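Local coordinates for periplasmic binding protein/LacI transcriptional regulator (Clostridium phytofermentans, PDB 3BRS), which probably binds a sugar in the cleft between its two alpha/beta domains and delivers it for transport, as relatives among the periplasmic binding proteins do, at residues I9-V14 and D67-A72; A116-G121 and L153-S158. All coordinates share one frame; numbering follows the deposited sequence.

Contact 1 of 2, residues I9-V14 and D67-A72; sequences ICIPKV and DVILLA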
loop_
_atom_site.group_PDB
_atom_site.type_symbol
_atom_site.label_atom_id
_atom_site.label_comp_id
_atom_site.label_asym_id
_atom_site.label_seq_id
_atom_site.Cartn_x
_atom_site.Cartn_y
_atom_site.Cartn_z
ATOM N N ILE A 9 2.941 16.748 10.938
ATOM C CA ILE A 9 1.568 16.465 10.433
ATOM C C ILE A 9 1.672 15.257 9.552
ATOM O O ILE A 9 2.489 15.254 8.632
ATOM C CB ILE A 9 1.015 17.679 9.642
ATOM C CG1 ILE A 9 0.724 18.851 10.601
ATOM C CG2 ILE A 9 -0.298 17.257 8.806
ATOM C CD1 ILE A 9 0.324 20.225 9.767
ATOM N N CYS A 10 0.882 14.219 9.857
ATOM C CA CYS A 10 0.877 12.986 9.042
ATOM C C CYS A 10 -0.244 13.018 7.993
ATOM O O CYS A 10 -1.406 13.351 8.348
ATOM C CB CYS A 10 0.694 11.756 9.978
ATOM S SG CYS A 10 0.699 10.289 8.923
ATOM N N ILE A 11 0.058 12.686 6.736
ATOM C CA ILE A 11 -0.951 12.764 5.663
ATOM C C ILE A 11 -1.011 11.442 5.015
ATOM O O ILE A 11 -0.279 11.205 4.070
ATOM C CB ILE A 11 -0.682 13.861 4.609
ATOM C CG1 ILE A 11 -0.374 15.215 5.285
ATOM C CG2 ILE A 11 -1.785 13.920 3.522
ATOM C CD1 ILE A 11 -0.029 16.362 4.256
ATOM N N PRO A 12 -1.795 10.521 5.583
ATOM C CA PRO A 12 -1.940 9.201 4.918
ATOM C C PRO A 12 -2.723 9.319 3.590
ATOM O O PRO A 12 -3.111 10.415 3.196
ATOM C CB PRO A 12 -2.685 8.357 5.923
ATOM C CG PRO A 12 -2.775 9.194 7.237
ATOM C CD PRO A 12 -2.591 10.632 6.809
ATOM N N LYS A 13 -2.876 8.231 2.834
ATOM C CA LYS A 13 -3.654 8.296 1.596
ATOM C C LYS A 13 -5.121 8.363 1.953
ATOM O O LYS A 13 -5.873 9.019 1.203
ATOM C CB LYS A 13 -3.461 7.034 0.780
ATOM C CG LYS A 13 -2.026 6.910 0.194
ATOM C CD LYS A 13 -2.054 5.691 -0.699
ATOM C CE LYS A 13 -0.761 5.493 -1.470
ATOM N NZ LYS A 13 -0.653 4.018 -1.815
ATOM N N VAL A 14 -5.508 7.654 3.042
ATOM C CA VAL A 14 -6.814 7.756 3.722
ATOM C C VAL A 14 -6.690 7.482 5.224
ATOM O O VAL A 14 -5.782 6.782 5.655
ATOM C CB VAL A 14 -7.901 6.642 3.315
ATOM C CG1 VAL A 14 -8.456 6.802 1.904
ATOM C CG2 VAL A 14 -7.320 5.279 3.535
ATOM N N ASP A 67 7.008 21.207 11.723
ATOM C CA ASP A 67 8.418 20.982 11.524
ATOM C C ASP A 67 8.627 19.898 10.453
ATOM O O ASP A 67 9.634 19.883 9.723
ATOM C CB ASP A 67 8.986 20.507 12.860
ATOM C CG ASP A 67 9.088 21.629 13.886
ATOM O OD1 ASP A 67 9.633 22.715 13.549
ATOM O OD2 ASP A 67 8.572 21.416 14.991
ATOM N N VAL A 68 7.647 19.006 10.331
ATOM C CA VAL A 68 7.760 17.788 9.500
ATOM C C VAL A 68 6.421 17.479 8.904
ATOM O O VAL A 68 5.408 17.627 9.577
ATOM C CB VAL A 68 8.149 16.522 10.344
ATOM C CG1 VAL A 68 8.213 15.260 9.436
ATOM C CG2 VAL A 68 9.489 16.713 11.107
ATOM N N ILE A 69 6.386 17.027 7.664
ATOM C CA ILE A 69 5.135 16.453 7.166
ATOM C C ILE A 69 5.476 15.027 6.781
ATOM O O ILE A 69 6.494 14.807 6.094
ATOM C CB ILE A 69 4.702 17.222 5.914
ATOM C CG1 ILE A 69 3.866 18.465 6.288
ATOM C CG2 ILE A 69 4.027 16.277 4.851
ATOM C CD1 ILE A 69 3.838 19.551 5.077
ATOM N N LEU A 70 4.685 14.042 7.227
ATOM C CA LEU A 70 4.874 12.654 6.758
ATOM C C LEU A 70 3.819 12.365 5.692
ATOM O O LEU A 70 2.649 12.608 5.948
ATOM C CB LEU A 70 4.694 11.620 7.892
ATOM C CG LEU A 70 5.606 11.827 9.086
ATOM C CD1 LEU A 70 5.069 12.919 9.986
ATOM C CD2 LEU A 70 5.563 10.537 9.770
ATOM N N LEU A 71 4.176 11.773 4.546
ATOM C CA LEU A 71 3.247 11.849 3.475
ATOM C C LEU A 71 3.236 10.536 2.807
ATOM O O LEU A 71 4.319 10.048 2.467
ATOM C CB LEU A 71 3.669 12.962 2.488
ATOM C CG LEU A 71 2.943 12.993 1.152
ATOM C CD1 LEU A 71 1.405 13.233 1.314
ATOM C CD2 LEU A 71 3.616 14.065 0.260
ATOM N N ALA A 72 2.035 9.962 2.611
ATOM C CA ALA A 72 1.897 8.742 1.757
ATOM C C ALA A 72 1.320 9.298 0.465
ATOM O O ALA A 72 0.233 9.862 0.470
ATOM C CB ALA A 72 1.033 7.675 2.408
#
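Ile9 and Ile11 reach across to Val68, Leu70 and Ala72 through four backbone hydrogen bonds that join two parallel strands. Ile9 N donates to Val68 O (3.0 Å), and Leu70 N returns a bond to Ile9 O. Ile11 N bonds to Leu70 O at 2.7 Å. Ala72 N to Ile11 O completes the set, with Ala72 just beyond the end of strand 68-71. Ile9 O also receives a CA-H...O contact from Ile69 CA at 3.3 Å.

Apolar contacts follow on both faces. On one, the beta-branched Ile9, Ile11 and Ile69 suit an extended backbone, and Leu71 adds apolar bulk to the same buried face. Ile11 CD1 lies 4.1 Å from Ile69 CG2. With Ile11 CG1 beside the backbone N (chi1 -49°), Ile11 CG2 is left anti to that N and lies 3.9 Å from Leu71 CD1. Helix 51-63 covers this face. On the other face, Cys10 SG rests against Leu70 CB, and Val254 of helix 246-262 packs on Leu70.

Beyond the strands, the extended Lys13 chain passes the methyl of Ala72, CG to CB 3.9 Å, and Gln54 NE2 binds both Pro12 O and Ala72 O. The contact thus pairs main-chain polar groups within a hydrophobic interior, and polar linkages take over where the strands give way to loops.

Contact 2 of 2, residues A116-G121 and L153-S158; sequences AGIRIG and LKIGLS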
loop_
_atom_site.group_PDB
_atom_site.type_symbol
_atom_site.label_atom_id
_atom_site.label_comp_id
_atom_site.label_asym_id
_atom_site.label_seq_id
_atom_site.Cartn_x
_atom_site.Cartn_y
_atom_site.Cartn_z
ATOM N N ALA A 116 7.757 -7.797 -2.366
ATOM C CA ALA A 116 6.416 -8.351 -2.072
ATOM C C ALA A 116 5.657 -8.982 -3.296
ATOM O O ALA A 116 5.206 -10.124 -3.167
ATOM C CB ALA A 116 5.559 -7.363 -1.339
ATOM N N GLY A 117 5.501 -8.273 -4.444
ATOM C CA GLY A 117 4.807 -8.866 -5.527
ATOM C C GLY A 117 5.601 -10.030 -6.108
ATOM O O GLY A 117 5.028 -10.968 -6.596
ATOM N N ILE A 118 6.931 -9.902 -6.185
ATOM C CA ILE A 118 7.772 -11.048 -6.543
ATOM C C ILE A 118 7.507 -12.274 -5.680
ATOM O O ILE A 118 7.498 -13.425 -6.228
ATOM C CB ILE A 118 9.340 -10.699 -6.449
ATOM C CG1 ILE A 118 9.715 -9.599 -7.456
ATOM C CG2 ILE A 118 10.190 -11.948 -6.703
ATOM C CD1 ILE A 118 11.205 -9.306 -7.528
ATOM N N ARG A 119 7.357 -12.144 -4.355
ATOM C CA ARG A 119 7.212 -13.423 -3.591
ATOM C C ARG A 119 5.813 -13.976 -3.840
ATOM O O ARG A 119 5.617 -15.168 -4.052
ATOM C CB ARG A 119 7.401 -13.264 -2.090
ATOM C CG ARG A 119 8.824 -12.942 -1.654
ATOM C CD ARG A 119 8.813 -12.006 -0.484
ATOM N NE ARG A 119 9.036 -12.509 0.898
ATOM C CZ ARG A 119 9.202 -13.784 1.312
ATOM N NH1 ARG A 119 9.185 -14.828 0.467
ATOM N NH2 ARG A 119 9.344 -14.040 2.617
ATOM N N ILE A 120 4.831 -13.111 -3.918
ATOM C CA ILE A 120 3.472 -13.602 -4.252
ATOM C C ILE A 120 3.437 -14.116 -5.762
ATOM O O ILE A 120 2.745 -15.122 -6.066
ATOM C CB ILE A 120 2.421 -12.528 -3.688
ATOM C CG1 ILE A 120 1.609 -12.993 -2.464
ATOM C CG2 ILE A 120 1.876 -11.532 -4.719
ATOM C CD1 ILE A 120 0.855 -14.273 -2.564
ATOM N N GLY A 121 4.232 -13.498 -6.677
ATOM C CA GLY A 121 4.333 -14.027 -8.050
ATOM C C GLY A 121 4.817 -15.454 -8.049
ATOM O O GLY A 121 4.334 -16.308 -8.808
ATOM N N LEU A 153 4.960 -8.782 -9.065
ATOM C CA LEU A 153 4.164 -9.917 -9.472
ATOM C C LEU A 153 4.601 -10.628 -10.775
ATOM O O LEU A 153 4.722 -11.824 -10.783
ATOM C CB LEU A 153 2.698 -9.498 -9.605
ATOM C CG LEU A 153 1.629 -10.597 -9.948
ATOM C CD1 LEU A 153 1.521 -11.665 -8.857
ATOM C CD2 LEU A 153 0.264 -9.941 -10.166
ATOM N N LYS A 154 4.749 -9.851 -11.859
ATOM C CA LYS A 154 5.082 -10.268 -13.163
ATOM C C LYS A 154 6.510 -10.811 -13.206
ATOM O O LYS A 154 6.751 -11.882 -13.721
ATOM C CB LYS A 154 4.927 -9.094 -14.135
ATOM C CG LYS A 154 3.547 -8.648 -14.322
ATOM C CD LYS A 154 3.446 -7.575 -15.417
ATOM C CE LYS A 154 1.945 -7.183 -15.589
ATOM N NZ LYS A 154 1.736 -5.770 -16.057
ATOM N N ILE A 155 7.448 -10.102 -12.613
ATOM C CA ILE A 155 8.767 -10.679 -12.323
ATOM C C ILE A 155 8.745 -12.017 -11.617
ATOM O O ILE A 155 9.379 -12.986 -12.087
ATOM C CB ILE A 155 9.699 -9.692 -11.551
ATOM C CG1 ILE A 155 9.882 -8.367 -12.360
ATOM C CG2 ILE A 155 11.064 -10.362 -11.293
ATOM C CD1 ILE A 155 10.455 -7.175 -11.476
ATOM N N GLY A 156 8.043 -12.139 -10.509
ATOM C CA GLY A 156 8.056 -13.457 -9.857
ATOM C C GLY A 156 7.349 -14.539 -10.701
ATOM O O GLY A 156 7.503 -15.758 -10.397
ATOM N N LEU A 157 6.604 -14.154 -11.749
ATOM C CA LEU A 157 5.898 -15.193 -12.591
ATOM C C LEU A 157 6.789 -15.704 -13.735
ATOM O O LEU A 157 6.527 -16.791 -14.284
ATOM C CB LEU A 157 4.552 -14.721 -13.130
ATOM C CG LEU A 157 3.340 -14.709 -12.166
ATOM C CD1 LEU A 157 2.251 -13.639 -12.511
ATOM C CD2 LEU A 157 2.702 -16.066 -12.039
ATOM N N SER A 158 7.851 -14.923 -14.069
ATOM C CA SER A 158 8.865 -15.344 -15.084
ATOM C C SER A 158 8.167 -15.499 -16.421
ATOM O O SER A 158 7.425 -14.591 -16.867
ATOM C CB SER A 158 9.397 -16.736 -14.775
ATOM O OG SER A 158 10.407 -16.732 -13.824
#
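Gly117 and Gly121 of one helix face Leu153 and Gly156 of another, the two short axes approaching to 6.5 Å at a crossing angle of -40°. Gly117, Gly121 and Gly156, having no side chain, let the two backbones come this close. CA-H...O contacts take advantage of it: Leu153 CA lies 3.2 Å from Gly117 O, and Gly121 CA lies 3.5 Å from Leu153 O.

Larger side chains close in on both flanks of the glycines. Ile118 and Ile155 meet on one, their chains crossing at an angle with Ile118 CD1 3.9 Å from Ile155 CG2; Ile118 CG2 also reaches over Gly156 CA. On the other flank, Leu153 has CG turned anti to its backbone N (chi1 -176°), which brings CD1 back to 3.8 Å from Gly121 CA. Leu153 CD1 also lies 4.2 Å from Ile120 CG2. One turn on from Leu153, Leu157 sets CD2 3.6 Å from Gly121 O, an apolar methyl against a carbonyl.

The leucine and Ile120 flank turns to the sheet, whereas Ile155 is exposed. Ile120 rests on Val221 and Ile223 of strand 219-224 and on Val242 of strand 240-243, Leu153 on Val136 of strand 133-138, and Leu157 on Ile134 of that strand and Ile164 of strand 164-169. Helices 113-127 and 144-157 therefore pack side by side over one face of the mixed sheet.

Overall arrangement
Contact 1 and contact 2 belong to different halves of the two-domain fold and lie on opposite sides of the chain's centre. Their centres are 29 Å apart and their nearest atoms about 13 Å, with no touch between them. Contact 1 joins neighbouring strands inside the parallel sheet of one domain, whereas contact 2 joins two helices covering the mixed sheet of the other. Lys13, at the end of contact 1, has weak links to Asp97 and Thr145, the latter in the helix 144-157 that supplies half of contact 2. In sugar-binding relatives the ligand sits in the cleft between the domains, so the weak Lys13 link to Thr145, which runs from one domain to the other, probably lies near that cleft.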